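PDB 6JH5: LamCAT from Aquimarina, which probably hydrolyses laminarin, a beta-1,3-linked glucan, as a calcium-containing marine bacterial glycoside hydrolase of family 16. Local coordinates for residues N213-N216 with N217-P220; G103-I106 with S107-W111; I162-A166 with S167-W171; G15-S18 with D19-F22; G206-W209 with P210-I214. One frame throughout, in Å; residues are numbered along the deposited sequence.

Contact 1. Residues N213-N216 with N217-P220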
loop_
_atom_site.group_PDB
_atom_site.type_symbol
_atom_site.label_atom_id
_atom_site.label_comp_id
_atom_site.label_asym_id
_atom_site.label_seq_id
_atom_site.Cartn_x
_atom_site.Cartn_y
_atom_site.Cartn_z
ATOM N N ASN A 213 7.514 18.093 -7.470
ATOM C CA ASN A 213 8.750 18.126 -8.280
ATOM C C ASN A 213 8.893 16.714 -8.843
ATOM O O ASN A 213 9.220 15.837 -8.106
ATOM C CB ASN A 213 9.946 18.494 -7.410
ATOM C CG ASN A 213 11.278 18.201 -8.063
ATOM O OD1 ASN A 213 11.386 18.175 -9.276
ATOM N ND2 ASN A 213 12.307 18.071 -7.258
ATOM N N ILE A 214 8.609 16.550 -10.122
ATOM C CA ILE A 214 8.661 15.194 -10.715
ATOM C C ILE A 214 9.891 15.060 -11.613
ATOM O O ILE A 214 10.081 15.918 -12.437
ATOM C CB ILE A 214 7.378 14.896 -11.512
ATOM C CG1 ILE A 214 6.091 15.309 -10.786
ATOM C CG2 ILE A 214 7.352 13.435 -11.909
ATOM C CD1 ILE A 214 5.906 14.726 -9.409
ATOM N N ASP A 215 10.649 13.986 -11.395
ATOM C CA ASP A 215 11.809 13.689 -12.261
ATOM C C ASP A 215 11.203 13.019 -13.487
ATOM O O ASP A 215 11.012 11.854 -13.508
ATOM C CB ASP A 215 12.790 12.771 -11.550
ATOM C CG ASP A 215 13.988 12.387 -12.398
ATOM O OD1 ASP A 215 14.037 12.790 -13.540
ATOM O OD2 ASP A 215 14.825 11.710 -11.864
ATOM N N ASN A 216 11.020 13.792 -14.557
ATOM C CA ASN A 216 10.397 13.286 -15.805
ATOM C C ASN A 216 11.351 12.379 -16.566
ATOM O O ASN A 216 10.924 11.733 -17.476
ATOM C CB ASN A 216 9.822 14.406 -16.654
ATOM C CG ASN A 216 8.588 14.985 -16.004
ATOM O OD1 ASN A 216 7.743 14.262 -15.541
ATOM N ND2 ASN A 216 8.546 16.293 -15.911
ATOM N N ASN A 217 12.587 12.305 -16.111
ATOM C CA ASN A 217 13.573 11.426 -16.772
ATOM C C ASN A 217 13.597 10.064 -16.078
ATOM O O ASN A 217 14.427 9.264 -16.421
ATOM C CB ASN A 217 14.961 12.055 -16.813
ATOM C CG ASN A 217 15.061 13.148 -17.847
ATOM O OD1 ASN A 217 15.491 14.250 -17.557
ATOM N ND2 ASN A 217 14.637 12.861 -19.041
ATOM N N ALA A 218 12.682 9.851 -15.138
ATOM C CA ALA A 218 12.602 8.551 -14.443
ATOM C C ALA A 218 11.499 7.672 -15.056
ATOM O O ALA A 218 11.240 6.626 -14.528
ATOM C CB ALA A 218 12.355 8.801 -12.985
ATOM N N PHE A 219 10.903 8.105 -16.159
ATOM C CA PHE A 219 9.796 7.361 -16.805
ATOM C C PHE A 219 10.297 6.653 -18.057
ATOM O O PHE A 219 11.037 7.247 -18.780
ATOM C CB PHE A 219 8.619 8.292 -17.092
ATOM C CG PHE A 219 8.011 8.848 -15.835
ATOM C CD1 PHE A 219 8.465 10.021 -15.278
ATOM C CD2 PHE A 219 6.991 8.178 -15.203
ATOM C CE1 PHE A 219 7.916 10.506 -14.108
ATOM C CE2 PHE A 219 6.440 8.666 -14.035
ATOM C CZ PHE A 219 6.899 9.834 -13.494
ATOM N N PRO A 220 9.875 5.410 -18.340
ATOM C CA PRO A 220 8.975 4.635 -17.481
ATOM C C PRO A 220 9.614 4.062 -16.207
ATOM O O PRO A 220 10.739 3.727 -16.215
ATOM C CB PRO A 220 8.506 3.517 -18.421
ATOM C CG PRO A 220 9.704 3.293 -19.291
ATOM C CD PRO A 220 10.195 4.699 -19.566
HETATM O O HOH W 1 15.123 15.144 -14.625
HETATM O O HOH W 2 11.655 9.761 -19.378
#
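Ile214 and Phe219 meet obliquely on the inner side of a tight bend in the chain, with the methyl CG2 of Ile214 arriving at the edge of the Phe219 ring, 3.7 Å from CE1. That methyl stands anti to the backbone N of Ile214, since chi1 of -45° sets CG1 beside the N instead, and this turns it to the ring. Near the plane of the same ring lies the carbonyl O of Asn216, 3.7 Å from CD1. The amide of Asn216 is tipped 37° from the ring, its OD1 engaged by the hydroxyl of Tyr65. Outside these segments the ring meets Tyr65 and Phe92, so an aromatic residue suits the inward side of the bend.

On the polar side, the flat ends of Asp215 and Asn217 are almost perpendicular, at 84°. Asp215 OD1 accepts the amide Asn217 N at 3.0 Å, met from above the carboxylate plane, and the carbonyl Asp215 O accepts Ala218 N at 3.1 Å. Aspartate suits the head of the bend because its short carboxylate can fold back to the second following amide. One water donates to both Asp215 OD1 and Asn217 OD1, and another joins the carbonyls Asn216 O and Phe219 O across the bend. The small CB of Ala218 lies 3.4 Å from Asp215 O. This arrangement is an Asx turn superposed on a beta turn, here kinking the loop between strands 197-205 and 221-232 before the cis peptide at Pro220.

Contact 2. Residues G103-I106 with S107-W111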
loop_
_atom_site.group_PDB
_atom_site.type_symbol
_atom_site.label_atom_id
_atom_site.label_comp_id
_atom_site.label_asym_id
_atom_site.label_seq_id
_atom_site.Cartn_x
_atom_site.Cartn_y
_atom_site.Cartn_z
ATOM N N GLY A 103 -10.010 -0.720 5.656
ATOM C CA GLY A 103 -11.108 -1.511 6.203
ATOM C C GLY A 103 -12.153 -1.769 5.131
ATOM O O GLY A 103 -12.514 -0.865 4.437
ATOM N N ASP A 104 -12.752 -2.952 5.161
ATOM C CA ASP A 104 -13.823 -3.344 4.216
ATOM C C ASP A 104 -15.016 -2.403 4.377
ATOM O O ASP A 104 -15.735 -2.216 3.434
ATOM C CB ASP A 104 -14.393 -4.712 4.578
ATOM C CG ASP A 104 -13.725 -5.882 3.894
ATOM O OD1 ASP A 104 -12.823 -5.652 3.086
ATOM O OD2 ASP A 104 -14.113 -6.995 4.198
ATOM N N ASN A 105 -15.134 -1.757 5.526
ATOM C CA ASN A 105 -16.329 -0.919 5.790
ATOM C C ASN A 105 -16.155 0.518 5.305
ATOM O O ASN A 105 -17.002 1.341 5.575
ATOM C CB ASN A 105 -16.825 -1.014 7.227
ATOM C CG ASN A 105 -15.867 -0.374 8.190
ATOM O OD1 ASN A 105 -14.784 -0.009 7.811
ATOM N ND2 ASN A 105 -16.279 -0.245 9.425
ATOM N N ILE A 106 -15.186 0.755 4.441
ATOM C CA ILE A 106 -15.000 2.112 3.858
ATOM C C ILE A 106 -16.275 2.495 3.092
ATOM O O ILE A 106 -16.617 3.624 3.048
ATOM C CB ILE A 106 -13.756 2.191 2.950
ATOM C CG1 ILE A 106 -13.547 3.617 2.455
ATOM C CG2 ILE A 106 -13.806 1.223 1.788
ATOM C CD1 ILE A 106 -12.213 3.802 1.790
ATOM N N SER A 107 -16.934 1.506 2.523
ATOM C CA SER A 107 -18.167 1.744 1.734
ATOM C C SER A 107 -19.302 2.280 2.628
ATOM O O SER A 107 -20.216 2.869 2.093
ATOM C CB SER A 107 -18.547 0.527 0.934
ATOM O OG SER A 107 -18.694 -0.618 1.744
ATOM N N SER A 108 -19.249 2.043 3.933
ATOM C CA SER A 108 -20.332 2.551 4.809
ATOM C C SER A 108 -19.882 3.645 5.778
ATOM O O SER A 108 -20.690 4.478 6.083
ATOM C CB SER A 108 -21.046 1.456 5.536
ATOM O OG SER A 108 -20.186 0.708 6.339
ATOM N N VAL A 109 -18.646 3.610 6.262
ATOM C CA VAL A 109 -18.218 4.659 7.229
ATOM C C VAL A 109 -17.254 5.662 6.594
ATOM O O VAL A 109 -16.905 6.612 7.241
ATOM C CB VAL A 109 -17.615 4.021 8.486
ATOM C CG1 VAL A 109 -18.612 3.103 9.167
ATOM C CG2 VAL A 109 -16.298 3.310 8.201
ATOM N N GLY A 110 -16.744 5.365 5.412
ATOM C CA GLY A 110 -15.815 6.269 4.723
ATOM C C GLY A 110 -14.397 6.214 5.283
ATOM O O GLY A 110 -14.146 5.435 6.159
ATOM N N TRP A 111 -13.559 7.091 4.759
ATOM C CA TRP A 111 -12.156 7.269 5.196
ATOM C C TRP A 111 -12.071 8.603 5.955
ATOM O O TRP A 111 -12.596 9.581 5.464
ATOM C CB TRP A 111 -11.185 7.207 4.002
ATOM C CG TRP A 111 -9.752 7.262 4.421
ATOM C CD1 TRP A 111 -8.921 6.201 4.622
ATOM C CD2 TRP A 111 -9.002 8.430 4.779
ATOM N NE1 TRP A 111 -7.703 6.631 5.053
ATOM C CE2 TRP A 111 -7.723 7.992 5.161
ATOM C CE3 TRP A 111 -9.279 9.796 4.818
ATOM C CZ2 TRP A 111 -6.746 8.869 5.593
ATOM C CZ3 TRP A 111 -8.312 10.658 5.245
ATOM C CH2 TRP A 111 -7.055 10.203 5.606
#
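Val109 lays its methyl CG2 over one face of the Asn105 side-chain amide, 3.7 Å from both CG and OD1 of Asn105, while CG1 of Val109 stays farther off near ND2. The amide is placed for this by a chi1 of 69°, which tucks CG between the backbone N and the carbonyl carbon. At the edge of the amide, the ND2 end donates to Glu192 OE1. The other flat group, the indole of Trp111, turns away from the bend: its ring meets Tyr142 with planes about 45° apart, and NE1 at its edge donates to Glu116 OE1. What Trp111 offers here is CB, 4.2 Å from CD1 of Ile106, whose extended side chain crosses that of Trp111 obliquely.

The backbone accounts for the compact shape. The carbonyl Asn105 O takes two amides, Ser108 N and Val109 N, both at 2.9 Å. The next carbonyl, Ile106 O, accepts Gly110 N at 2.9 Å. Glycine suits position 110 because the chain leaves the helix with positive phi (78°), a region costly for residues with a CB. Asn105 holds the N-cap position, although its side chain makes no capping bond.

A type I beta turn from Gly103 to Ile106 leads strand 95-103 directly into the short helix 106-109. The chain then runs on toward strand 116-118, which pairs antiparallel with strand 95-103, while Ile106 touches Gln73 and Cys114 in adjoining loops.

Contact 3. Residues I162-A166 with S167-W171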
loop_
_atom_site.group_PDB
_atom_site.type_symbol
_atom_site.label_atom_id
_atom_site.label_comp_id
_atom_site.label_asym_id
_atom_site.label_seq_id
_atom_site.Cartn_x
_atom_site.Cartn_y
_atom_site.Cartn_z
ATOM N N ILE A 162 3.529 -6.850 8.035
ATOM C CA ILE A 162 2.871 -6.507 9.316
ATOM C C ILE A 162 2.447 -7.808 9.981
ATOM O O ILE A 162 2.181 -8.723 9.299
ATOM C CB ILE A 162 1.654 -5.569 9.214
ATOM C CG1 ILE A 162 0.592 -6.079 8.243
ATOM C CG2 ILE A 162 2.109 -4.151 8.919
ATOM C CD1 ILE A 162 -0.773 -5.504 8.463
ATOM N N GLU A 163 2.477 -7.799 11.300
ATOM C CA GLU A 163 1.865 -8.861 12.122
ATOM C C GLU A 163 0.766 -8.128 12.878
ATOM O O GLU A 163 1.047 -7.162 13.477
ATOM C CB GLU A 163 2.875 -9.575 13.011
ATOM C CG GLU A 163 3.832 -10.440 12.226
ATOM C CD GLU A 163 4.815 -11.146 13.128
ATOM O OE1 GLU A 163 4.649 -11.054 14.314
ATOM O OE2 GLU A 163 5.726 -11.716 12.619
ATOM N N TRP A 164 -0.449 -8.625 12.769
ATOM C CA TRP A 164 -1.610 -7.917 13.331
ATOM C C TRP A 164 -2.462 -8.905 14.120
ATOM O O TRP A 164 -2.770 -9.925 13.618
ATOM C CB TRP A 164 -2.344 -7.316 12.138
ATOM C CG TRP A 164 -3.732 -6.796 12.301
ATOM C CD1 TRP A 164 -4.296 -6.167 13.367
ATOM C CD2 TRP A 164 -4.731 -6.817 11.278
ATOM N NE1 TRP A 164 -5.575 -5.801 13.074
ATOM C CE2 TRP A 164 -5.873 -6.204 11.809
ATOM C CE3 TRP A 164 -4.765 -7.307 9.976
ATOM C CZ2 TRP A 164 -7.036 -6.076 11.066
ATOM C CZ3 TRP A 164 -5.914 -7.183 9.252
ATOM C CH2 TRP A 164 -7.035 -6.581 9.795
ATOM N N ASP A 165 -2.770 -8.535 15.337
ATOM C CA ASP A 165 -3.670 -9.341 16.182
ATOM C C ASP A 165 -4.597 -8.386 16.928
ATOM O O ASP A 165 -4.555 -7.233 16.716
ATOM C CB ASP A 165 -2.946 -10.379 17.036
ATOM C CG ASP A 165 -2.188 -9.848 18.239
ATOM O OD1 ASP A 165 -2.311 -8.691 18.536
ATOM O OD2 ASP A 165 -1.457 -10.632 18.821
ATOM N N ALA A 166 -5.377 -8.933 17.845
ATOM C CA ALA A 166 -6.359 -8.126 18.598
ATOM C C ALA A 166 -5.671 -7.116 19.519
ATOM O O ALA A 166 -6.344 -6.236 19.972
ATOM C CB ALA A 166 -7.250 -9.040 19.401
ATOM N N SER A 167 -4.386 -7.307 19.792
ATOM C CA SER A 167 -3.641 -6.413 20.710
ATOM C C SER A 167 -2.736 -5.431 19.990
ATOM O O SER A 167 -2.490 -4.410 20.548
ATOM C CB SER A 167 -2.721 -7.193 21.595
ATOM O OG SER A 167 -3.432 -7.994 22.494
ATOM N N VAL A 168 -2.207 -5.821 18.849
ATOM C CA VAL A 168 -1.151 -4.950 18.281
ATOM C C VAL A 168 -0.974 -5.110 16.770
ATOM O O VAL A 168 -1.417 -6.058 16.218
ATOM C CB VAL A 168 0.148 -5.379 18.977
ATOM C CG1 VAL A 168 0.643 -6.714 18.438
ATOM C CG2 VAL A 168 1.231 -4.340 18.920
ATOM N N ILE A 169 -0.364 -4.096 16.181
ATOM C CA ILE A 169 0.124 -4.171 14.789
ATOM C C ILE A 169 1.623 -3.903 14.883
ATOM O O ILE A 169 2.000 -2.995 15.549
ATOM C CB ILE A 169 -0.550 -3.152 13.865
ATOM C CG1 ILE A 169 -2.058 -3.380 13.830
ATOM C CG2 ILE A 169 0.074 -3.243 12.476
ATOM C CD1 ILE A 169 -2.821 -2.250 13.214
ATOM N N LYS A 170 2.409 -4.776 14.276
ATOM C CA LYS A 170 3.876 -4.624 14.236
ATOM C C LYS A 170 4.319 -4.566 12.769
ATOM O O LYS A 170 3.779 -5.284 11.997
ATOM C CB LYS A 170 4.527 -5.817 14.919
ATOM C CG LYS A 170 4.400 -5.849 16.422
ATOM C CD LYS A 170 4.970 -7.154 16.941
ATOM C CE LYS A 170 5.109 -7.233 18.430
ATOM N NZ LYS A 170 5.970 -8.372 18.804
ATOM N N TRP A 171 5.283 -3.711 12.474
ATOM C CA TRP A 171 5.799 -3.491 11.104
ATOM C C TRP A 171 7.255 -3.945 11.009
ATOM O O TRP A 171 8.024 -3.649 11.869
ATOM C CB TRP A 171 5.741 -2.015 10.713
ATOM C CG TRP A 171 4.410 -1.425 10.366
ATOM C CD1 TRP A 171 3.957 -1.115 9.121
ATOM C CD2 TRP A 171 3.402 -0.961 11.273
ATOM N NE1 TRP A 171 2.729 -0.533 9.186
ATOM C CE2 TRP A 171 2.365 -0.422 10.496
ATOM C CE3 TRP A 171 3.264 -0.984 12.661
ATOM C CZ2 TRP A 171 1.227 0.117 11.074
ATOM C CZ3 TRP A 171 2.142 -0.443 13.230
ATOM C CH2 TRP A 171 1.130 0.089 12.442
#
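Ile162 and Trp171 face each other as a non-hydrogen-bonded pair of an antiparallel hairpin, and apolar contacts fill this side. The methyl CG2 of Ile162 makes a CH-pi contact over the five-membered ring of Trp171, 3.7 Å from its centroid. CG2 of Ile169 lies above the same face of that indole, also toward its rim. Ile169 also sends CG1 alongside Trp164, 3.6 Å from CD1, the two side chains pointing the same way. With an alanine here, the methyl over Trp171 and the branch beside Trp164 would be gone, which would probably open a gap between the two indoles.

Backbone hydrogen bonds fix the register. Glu163 and Lys170 exchange a pair, each 2.9 Å from N to O, and Asp165 N donates to Val168 O at 3.0 Å. The side chains of Glu163 and Lys170 take the other face, where long charged groups can reach solvent.

Side-chain to backbone bonds close the bend. Asp165 OD1 receives Ser167 N at 2.8 Å, from above the carboxylate plane, and Val168 N at 2.9 Å, nearly along its C-O axis; the first bond makes an Asx turn. Two amides thus grip one oxygen.

The hairpin lies between strands 81-88 and 176-182 as their neighbour in the sheet. Its apolar face packs on Ile117 of strand 116-118 and Ile133 of strand 128-136, as befits a beta-sandwich.

Contact 4. Residues G15-S18 with D19-F22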
loop_
_atom_site.group_PDB
_atom_site.type_symbol
_atom_site.label_atom_id
_atom_site.label_comp_id
_atom_site.label_asym_id
_atom_site.label_seq_id
_atom_site.Cartn_x
_atom_site.Cartn_y
_atom_site.Cartn_z
ATOM N N GLY A 15 0.185 -14.707 -14.378
ATOM C CA GLY A 15 -0.742 -13.590 -14.564
ATOM C C GLY A 15 -1.196 -13.038 -13.231
ATOM O O GLY A 15 -0.695 -13.452 -12.236
ATOM N N ILE A 16 -2.110 -12.091 -13.292
ATOM C CA ILE A 16 -2.646 -11.445 -12.078
ATOM C C ILE A 16 -3.911 -12.206 -11.725
ATOM O O ILE A 16 -4.725 -12.389 -12.570
ATOM C CB ILE A 16 -2.908 -9.964 -12.377
ATOM C CG1 ILE A 16 -1.592 -9.274 -12.744
ATOM C CG2 ILE A 16 -3.580 -9.319 -11.185
ATOM C CD1 ILE A 16 -1.729 -7.851 -13.121
ATOM N N SER A 17 -4.028 -12.601 -10.481
ATOM C CA SER A 17 -5.239 -13.369 -10.145
ATOM C C SER A 17 -6.473 -12.487 -10.226
ATOM O O SER A 17 -6.408 -11.304 -10.088
ATOM C CB SER A 17 -5.116 -13.977 -8.827
ATOM O OG SER A 17 -5.306 -13.027 -7.832
ATOM N N SER A 18 -7.619 -13.150 -10.242
ATOM C CA SER A 18 -8.933 -12.478 -10.322
ATOM C C SER A 18 -9.328 -11.930 -8.947
ATOM O O SER A 18 -10.341 -11.301 -8.827
ATOM C CB SER A 18 -9.944 -13.416 -10.848
ATOM O OG SER A 18 -10.243 -14.359 -9.867
ATOM N N ASP A 19 -8.438 -12.084 -7.963
ATOM C CA ASP A 19 -8.671 -11.524 -6.608
ATOM C C ASP A 19 -8.396 -10.018 -6.625
ATOM O O ASP A 19 -8.666 -9.391 -5.679
ATOM C CB ASP A 19 -7.871 -12.265 -5.536
ATOM C CG ASP A 19 -8.248 -13.735 -5.438
ATOM O OD1 ASP A 19 -9.366 -14.039 -5.731
ATOM O OD2 ASP A 19 -7.389 -14.532 -5.119
ATOM N N TRP A 20 -7.883 -9.487 -7.725
ATOM C CA TRP A 20 -7.576 -8.039 -7.807
ATOM C C TRP A 20 -8.556 -7.283 -8.714
ATOM O O TRP A 20 -8.849 -7.747 -9.764
ATOM C CB TRP A 20 -6.153 -7.805 -8.304
ATOM C CG TRP A 20 -5.066 -8.416 -7.486
ATOM C CD1 TRP A 20 -4.474 -9.617 -7.704
ATOM C CD2 TRP A 20 -4.396 -7.840 -6.353
ATOM N NE1 TRP A 20 -3.491 -9.837 -6.791
ATOM C CE2 TRP A 20 -3.419 -8.766 -5.952
ATOM C CE3 TRP A 20 -4.519 -6.640 -5.646
ATOM C CZ2 TRP A 20 -2.583 -8.540 -4.872
ATOM C CZ3 TRP A 20 -3.695 -6.419 -4.575
ATOM C CH2 TRP A 20 -2.742 -7.357 -4.203
ATOM N N VAL A 21 -8.992 -6.131 -8.222
ATOM C CA VAL A 21 -9.886 -5.144 -8.890
ATOM C C VAL A 21 -9.034 -3.893 -9.152
ATOM O O VAL A 21 -8.234 -3.577 -8.331
ATOM C CB VAL A 21 -11.079 -4.835 -7.960
ATOM C CG1 VAL A 21 -12.003 -3.803 -8.546
ATOM C CG2 VAL A 21 -11.842 -6.104 -7.658
ATOM N N PHE A 22 -9.271 -3.198 -10.252
ATOM C CA PHE A 22 -8.402 -2.058 -10.615
ATOM C C PHE A 22 -9.129 -0.725 -10.599
ATOM O O PHE A 22 -10.250 -0.661 -10.996
ATOM C CB PHE A 22 -7.803 -2.289 -12.002
ATOM C CG PHE A 22 -6.813 -3.421 -12.047
ATOM C CD1 PHE A 22 -7.233 -4.736 -12.050
ATOM C CD2 PHE A 22 -5.457 -3.168 -12.064
ATOM C CE1 PHE A 22 -6.324 -5.773 -12.084
ATOM C CE2 PHE A 22 -4.553 -4.210 -12.098
ATOM C CZ PHE A 22 -4.988 -5.504 -12.093
HETATM O O HOH W 3 -7.554 -9.297 -11.779
HETATM O O HOH W 4 -9.480 -15.976 -7.861
#
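Ser17 and Trp20 are the ends of a type I beta turn that delivers the chain into strand 21-22, and an ST turn is nested inside it. The beta-turn bond, Trp20 N to Ser17 O, is weak at 3.3 Å. The ST turn adds a second tie: Ser17 OG accepts Asp19 N, also at 3.3 Å. Serine suits the head of the turn because chi1 of 76° sets its hydroxyl between the backbone N and the carbonyl carbon, within range of the amide two residues on. The same OG is hydrogen-bonded to Asp10 OD2, which also accepts Trp20 NE1, so one carboxylate oxygen steadies both ends of the turn.

Apolar contacts hold the approach to the strand. Ile16 and Trp20 cross at about a right angle, CG2 of Ile16 lying 3.6 Å from CD1 of the indole. The other branch of Ile16 ends in CD1, at the edge of the Phe22 ring, 4.1 Å from CZ. A branched side chain can thus serve two aromatic rings at once, while Phe22 also makes a cation-pi contact with Arg41. The carboxylate of Asp19 forms a salt bridge with Arg75 and accepts Trp8 NE1.

Water completes the polar shell. One molecule donates to the carbonyls Ser17 O and Trp20 O, and a second spans Ser18 OG at 2.7 Å and Asp19 OD1 at 2.9 Å.

Contact 5. Residues G206-W209 with P210-I214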
loop_
_atom_site.group_PDB
_atom_site.type_symbol
_atom_site.label_atom_id
_atom_site.label_comp_id
_atom_site.label_asym_id
_atom_site.label_seq_id
_atom_site.Cartn_x
_atom_site.Cartn_y
_atom_site.Cartn_z
ATOM N N GLY A 206 3.421 12.143 -7.585
ATOM C CA GLY A 206 3.040 13.456 -7.047
ATOM C C GLY A 206 2.029 13.358 -5.930
ATOM O O GLY A 206 1.487 12.322 -5.718
ATOM N N GLY A 207 1.810 14.475 -5.263
ATOM C CA GLY A 207 0.825 14.474 -4.185
ATOM C C GLY A 207 1.311 15.294 -3.020
ATOM O O GLY A 207 2.426 15.693 -3.008
ATOM N N ASN A 208 0.471 15.419 -2.018
ATOM C CA ASN A 208 0.832 16.299 -0.889
ATOM C C ASN A 208 2.107 15.821 -0.198
ATOM O O ASN A 208 2.932 16.635 0.081
ATOM C CB ASN A 208 -0.342 16.440 0.075
ATOM C CG ASN A 208 -1.551 17.086 -0.565
ATOM O OD1 ASN A 208 -1.421 17.945 -1.413
ATOM N ND2 ASN A 208 -2.720 16.665 -0.144
ATOM N N TRP A 209 2.222 14.532 0.085
ATOM C CA TRP A 209 3.433 14.101 0.809
ATOM C C TRP A 209 4.703 14.130 -0.051
ATOM O O TRP A 209 5.641 14.795 0.346
ATOM C CB TRP A 209 3.163 12.756 1.466
ATOM C CG TRP A 209 4.327 12.183 2.200
ATOM C CD1 TRP A 209 5.496 12.787 2.550
ATOM C CD2 TRP A 209 4.435 10.829 2.636
ATOM N NE1 TRP A 209 6.321 11.902 3.188
ATOM C CE2 TRP A 209 5.689 10.693 3.261
ATOM C CE3 TRP A 209 3.577 9.739 2.579
ATOM C CZ2 TRP A 209 6.090 9.490 3.834
ATOM C CZ3 TRP A 209 3.985 8.552 3.131
ATOM C CH2 TRP A 209 5.222 8.432 3.746
ATOM N N PRO A 210 4.781 13.487 -1.227
ATOM C CA PRO A 210 5.989 13.559 -2.047
ATOM C C PRO A 210 6.281 14.945 -2.626
ATOM O O PRO A 210 7.372 15.250 -2.846
ATOM C CB PRO A 210 5.779 12.564 -3.192
ATOM C CG PRO A 210 4.289 12.342 -3.240
ATOM C CD PRO A 210 3.777 12.604 -1.842
ATOM N N GLY A 211 5.234 15.713 -2.872
ATOM C CA GLY A 211 5.433 17.001 -3.533
ATOM C C GLY A 211 5.197 16.920 -5.032
ATOM O O GLY A 211 4.791 15.891 -5.522
ATOM N N PHE A 212 5.447 18.029 -5.708
ATOM C CA PHE A 212 5.113 18.173 -7.138
ATOM C C PHE A 212 6.342 18.369 -8.019
ATOM O O PHE A 212 6.169 18.727 -9.139
ATOM C CB PHE A 212 4.023 19.235 -7.261
ATOM C CG PHE A 212 2.832 18.906 -6.398
ATOM C CD1 PHE A 212 1.852 18.056 -6.853
ATOM C CD2 PHE A 212 2.704 19.413 -5.125
ATOM C CE1 PHE A 212 0.774 17.721 -6.057
ATOM C CE2 PHE A 212 1.628 19.074 -4.328
ATOM C CZ PHE A 212 0.657 18.238 -4.800
ATOM N N ASN A 213 7.514 18.093 -7.470
ATOM C CA ASN A 213 8.750 18.126 -8.280
ATOM C C ASN A 213 8.893 16.714 -8.843
ATOM O O ASN A 213 9.220 15.837 -8.106
ATOM C CB ASN A 213 9.946 18.494 -7.410
ATOM C CG ASN A 213 11.278 18.201 -8.063
ATOM O OD1 ASN A 213 11.386 18.175 -9.276
ATOM N ND2 ASN A 213 12.307 18.071 -7.258
ATOM N N ILE A 214 8.609 16.550 -10.122
ATOM C CA ILE A 214 8.661 15.194 -10.715
ATOM C C ILE A 214 9.891 15.060 -11.613
ATOM O O ILE A 214 10.081 15.918 -12.437
ATOM C CB ILE A 214 7.378 14.896 -11.512
ATOM C CG1 ILE A 214 6.091 15.309 -10.786
ATOM C CG2 ILE A 214 7.352 13.435 -11.909
ATOM C CD1 ILE A 214 5.906 14.726 -9.409
#
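The Phe212 ring lies against the Gly207 peptide, with Gly207 O 3.5 Å above one face toward the rim and CZ 3.5 Å from Gly207 C. At the ring's edge, in its plane, sits Asn208 OD1, its amide turned 73° from the ring. Pro210 stands at about a right angle to the Trp209 side chain, and its CG reaches Gly206 C at 3.7 Å. An alanine in place of Pro210 would lack CG and CD, which would probably leave Gly206 without this neighbour and the backbone freer to turn.

Behind these contacts, Gly211 N donates to Gly207 O at 2.8 Å, and the return bond from Gly207 N to Gly211 O is weak. Gly207 and Gly211 have backbone angles at which a CB would jam against the preceding carbonyl, so glycine is called for at both. Further out, Asn34 donates to Asn208 OD1, Asn124 donates to Pro210 O, and the Trp209 indole meets His130 and Trp96.

The loop is therefore closed chiefly by backbone bonds, glycines at backbone angles closed to other residues, and proline rigidity, while its polar side chain at Asn208 bonds outward to Asn34 at the end of helix 30-34.

Overall arrangement
Contacts 1 and 5 are successive bends of one loop between strands 197-205 and 221-232: they share Asn213 and Ile214, and their centres lie 12 Å apart. Contacts 2 and 3 stand across the chain's centre from contact 1, at 34 and 36 Å between centres, yet their own nearest atoms are about 7 Å apart. Both reach strand 116-118, Trp111 through Glu116 and Trp171 through Asp118, where the run beginning at Glu116 matches the ExDxxE motif of family 16, so this is probably the catalytic cleft. Contact 4 lies on the calcium side: the Ile16 side chain is about 11 Å from the ion, which is held by Glu11, Gly49 and Asp226.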